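Local coordinates for protein PrimPol AEP domain (PP-N190) (Cyanophage S-2L, PDB 6ZP9) that probably acts as a primase-polymerase of the archaeo-eukaryotic primase superfamily, synthesising phage DNA in which 2-aminoadenine replaces adenine, at residues N86-E91 with E140-L145. Residues are numbered along the deposited sequence; the frame is centred on the assembly and turned at random.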
ATOM      1  N   ASN A  86       8.963   4.995  -2.523  1.00 13.52           N
ATOM      2  CA  ASN A  86       8.803   5.166  -3.963  1.00 12.31           C
ATOM      3  C   ASN A  86       7.439   5.701  -4.385  1.00 13.67           C
ATOM      4  O   ASN A  86       7.240   5.957  -5.579  1.00 14.23           O
ATOM      5  CB  ASN A  86       9.034   3.839  -4.679  1.00 15.14           C
ATOM      6  CG  ASN A  86      10.458   3.392  -4.601  1.00 13.70           C
ATOM      7  OD1 ASN A  86      11.340   4.190  -4.276  1.00 16.11           O
ATOM      8  ND2 ASN A  86      10.706   2.118  -4.901  1.00 13.49           N
ATOM      9  N   ALA A  87       6.499   5.863  -3.457  1.00 13.98           N
ATOM     10  CA  ALA A  87       5.143   6.276  -3.790  1.00 13.36           C
ATOM     11  C   ALA A  87       4.534   6.985  -2.589  1.00 12.97           C
ATOM     12  O   ALA A  87       4.921   6.725  -1.450  1.00 14.03           O
ATOM     13  CB  ALA A  87       4.278   5.064  -4.167  1.00 13.74           C
ATOM     14  N   ILE A  88       3.574   7.874  -2.842  1.00 12.83           N
ATOM     15  CA  ILE A  88       2.622   8.263  -1.807  1.00 14.99           C
ATOM     16  C   ILE A  88       1.334   7.490  -2.070  1.00 12.73           C
ATOM     17  O   ILE A  88       1.097   6.985  -3.174  1.00 13.56           O
ATOM     18  CB  ILE A  88       2.362   9.788  -1.748  1.00 13.62           C
ATOM     19  CG1 ILE A  88       1.936  10.320  -3.123  1.00 13.60           C
ATOM     20  CG2 ILE A  88       3.590  10.511  -1.173  1.00 15.12           C
ATOM     21  CD1 ILE A  88       1.589  11.803  -3.117  1.00 16.37           C
ATOM     22  N   PHE A  89       0.488   7.387  -1.047  1.00 13.13           N
ATOM     23  CA  PHE A  89      -0.656   6.484  -1.118  1.00 12.69           C
ATOM     24  C   PHE A  89      -1.629   6.811   0.005  1.00 14.36           C
ATOM     25  O   PHE A  89      -1.248   7.394   1.028  1.00 15.36           O
ATOM     26  CB  PHE A  89      -0.209   5.020  -1.023  1.00 12.27           C
ATOM     27  CG  PHE A  89       0.737   4.747   0.123  1.00 12.39           C
ATOM     28  CD1 PHE A  89       2.109   4.879  -0.051  1.00 12.36           C
ATOM     29  CD2 PHE A  89       0.256   4.372   1.364  1.00 12.60           C
ATOM     30  CE1 PHE A  89       2.985   4.645   0.992  1.00 16.18           C
ATOM     31  CE2 PHE A  89       1.123   4.131   2.412  1.00 15.33           C
ATOM     32  CZ  PHE A  89       2.495   4.264   2.226  1.00 17.69           C
ATOM     33  N   GLY A  90      -2.885   6.413  -0.183  1.00 16.18           N
ATOM     34  CA  GLY A  90      -3.852   6.620   0.882  1.00 16.25           C
ATOM     35  C   GLY A  90      -5.173   5.946   0.593  1.00 16.52           C
ATOM     36  O   GLY A  90      -5.361   5.299  -0.441  1.00 15.84           O
ATOM     37  N   GLU A  91      -6.097   6.115   1.530  1.00 17.35           N
ATOM     38  CA  GLU A  91      -7.405   5.485   1.441  1.00 16.06           C
ATOM     39  C   GLU A  91      -8.394   6.309   2.246  1.00 16.75           C
ATOM     40  O   GLU A  91      -8.026   6.928   3.247  1.00 19.09           O
ATOM     41  CB  GLU A  91      -7.372   4.046   1.987  1.00 16.84           C
ATOM     42  CG  GLU A  91      -6.929   3.985   3.451  1.00 21.25           C
ATOM     43  CD  GLU A  91      -6.907   2.578   4.045  1.00 32.15           C
ATOM     44  OE1 GLU A  91      -7.774   1.745   3.702  1.00 31.37           O
ATOM     45  OE2 GLU A  91      -6.018   2.301   4.876  1.00 36.36           O
ATOM     46  N   GLU A 140       6.317  14.934   4.068  1.00 17.69           N
ATOM     47  CA  GLU A 140       5.543  16.138   3.786  1.00 20.14           C
ATOM     48  C   GLU A 140       4.532  15.903   2.671  1.00 18.48           C
ATOM     49  O   GLU A 140       3.375  16.318   2.786  1.00 20.76           O
ATOM     50  CB  GLU A 140       6.480  17.291   3.430  1.00 22.19           C
ATOM     51  CG  GLU A 140       5.751  18.579   3.032  1.00 23.49           C
ATOM     52  CD  GLU A 140       5.064  19.274   4.205  1.00 30.72           C
ATOM     53  OE1 GLU A 140       5.226  18.813   5.361  1.00 31.25           O
ATOM     54  OE2 GLU A 140       4.368  20.292   3.972  1.00 36.55           O
ATOM     55  N   LEU A 141       4.948  15.228   1.593  1.00 17.07           N
ATOM     56  CA  LEU A 141       4.024  14.911   0.506  1.00 16.57           C
ATOM     57  C   LEU A 141       2.868  14.052   0.995  1.00 21.86           C
ATOM     58  O   LEU A 141       1.710  14.281   0.621  1.00 20.13           O
ATOM     59  CB  LEU A 141       4.761  14.189  -0.620  1.00 19.24           C
ATOM     60  CG  LEU A 141       5.711  15.011  -1.489  1.00 19.13           C
ATOM     61  CD1 LEU A 141       6.583  14.106  -2.355  1.00 20.52           C
ATOM     62  CD2 LEU A 141       4.943  16.006  -2.345  1.00 25.54           C
ATOM     63  N   GLN A 142       3.168  13.041   1.817  1.00 15.83           N
ATOM     64  CA  GLN A 142       2.128  12.131   2.282  1.00 15.47           C
ATOM     65  C   GLN A 142       1.143  12.855   3.187  1.00 17.64           C
ATOM     66  O   GLN A 142      -0.073  12.628   3.104  1.00 19.69           O
ATOM     67  CB  GLN A 142       2.768  10.937   3.002  1.00 15.13           C
ATOM     68  CG  GLN A 142       1.798   9.867   3.507  1.00 14.80           C
ATOM     69  CD  GLN A 142       1.480   8.808   2.461  1.00 16.53           C
ATOM     70  OE1 GLN A 142       1.575   9.049   1.265  1.00 15.42           O
ATOM     71  NE2 GLN A 142       1.106   7.622   2.921  1.00 15.64           N
ATOM     72  N   ALA A 143       1.644  13.749   4.038  1.00 16.67           N
ATOM     73  CA  ALA A 143       0.765  14.517   4.910  1.00 18.26           C
ATOM     74  C   ALA A 143      -0.134  15.440   4.101  1.00 20.33           C
ATOM     75  O   ALA A 143      -1.332  15.567   4.393  1.00 18.50           O
ATOM     76  CB  ALA A 143       1.591  15.316   5.918  1.00 17.99           C
ATOM     77  N   ARG A 144       0.420  16.085   3.077  1.00 17.72           N
ATOM     78  CA  ARG A 144      -0.390  16.957   2.237  1.00 23.55           C
ATOM     79  C   ARG A 144      -1.438  16.169   1.467  1.00 20.22           C
ATOM     80  O   ARG A 144      -2.568  16.646   1.277  1.00 23.38           O
ATOM     81  CB  ARG A 144       0.502  17.735   1.278  1.00 21.05           C
ATOM     82  CG  ARG A 144       1.409  18.713   1.985  1.00 24.26           C
ATOM     83  CD  ARG A 144       2.053  19.630   0.973  1.00 28.84           C
ATOM     84  NE  ARG A 144       3.068  20.489   1.567  1.00 28.47           N
ATOM     85  CZ  ARG A 144       3.559  21.576   0.976  1.00 30.21           C
ATOM     86  NH1 ARG A 144       3.110  21.932  -0.225  1.00 28.85           N
ATOM     87  NH2 ARG A 144       4.496  22.301   1.584  1.00 31.26           N
ATOM     88  N   LEU A 145      -1.076  14.970   0.998  1.00 16.72           N
ATOM     89  CA  LEU A 145      -2.043  14.128   0.300  1.00 16.23           C
ATOM     90  C   LEU A 145      -3.206  13.768   1.218  1.00 18.28           C
ATOM     91  O   LEU A 145      -4.378  13.857   0.829  1.00 18.56           O
ATOM     92  CB  LEU A 145      -1.345  12.871  -0.217  1.00 16.81           C
ATOM     93  CG  LEU A 145      -2.262  11.775  -0.780  1.00 16.83           C
ATOM     94  CD1 LEU A 145      -2.870  12.212  -2.107  1.00 19.93           C
ATOM     95  CD2 LEU A 145      -1.512  10.447  -0.932  1.00 15.44           C
TER
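One face of the Phe89 ring is covered by the amide of Gln142, whose NE2 stands 3.5 Å above the plane and over its centre; the amide and ring planes lie 70° apart, so the nitrogen is presented to the ring and the amide does not stack flat on it. In this AEP domain, helix 135-149 packs against strand 85-90, outermost in the antiparallel sheet 85-90/123-129/114-117/177-179, the two short segments running in nearly the same direction (28°) with axes 8.2 Å apart. Gln142 reaches the strand because CG is anti to its backbone N and the chain then bends at chi2. Its OE1 accepts the backbone N-H of Phe89 (Phe89 N to Gln142 OE1 3.0 Å) in the carbonyl plane, on a lone pair; the N-H...O angle of 162° makes this bond nearly straight. NE2 is hydrogen-bonded to the backbone O of Asn155, so both ends of the buried amide have partners, which should fix its rotation. Strand 123-129 pairs with the other edge of the strand, Ile88 bonding to Trp127 through the backbone; the amide thus serves a strand edge that the sheet leaves to the helix. Beside it the packing is apolar. Ile88 crosses Leu141 at about a right angle, Ile88 CG2 to Leu141 CB 3.9 Å, while Met191 of helix 188-194 touches both. Leu141 and Leu145 also lie against Phe129 and Trp127, respectively. One helical turn beyond Leu141, Leu145 CD2 packs on the strand, 4.0 Å from Ile88 CB and 3.6 Å from Phe89 O.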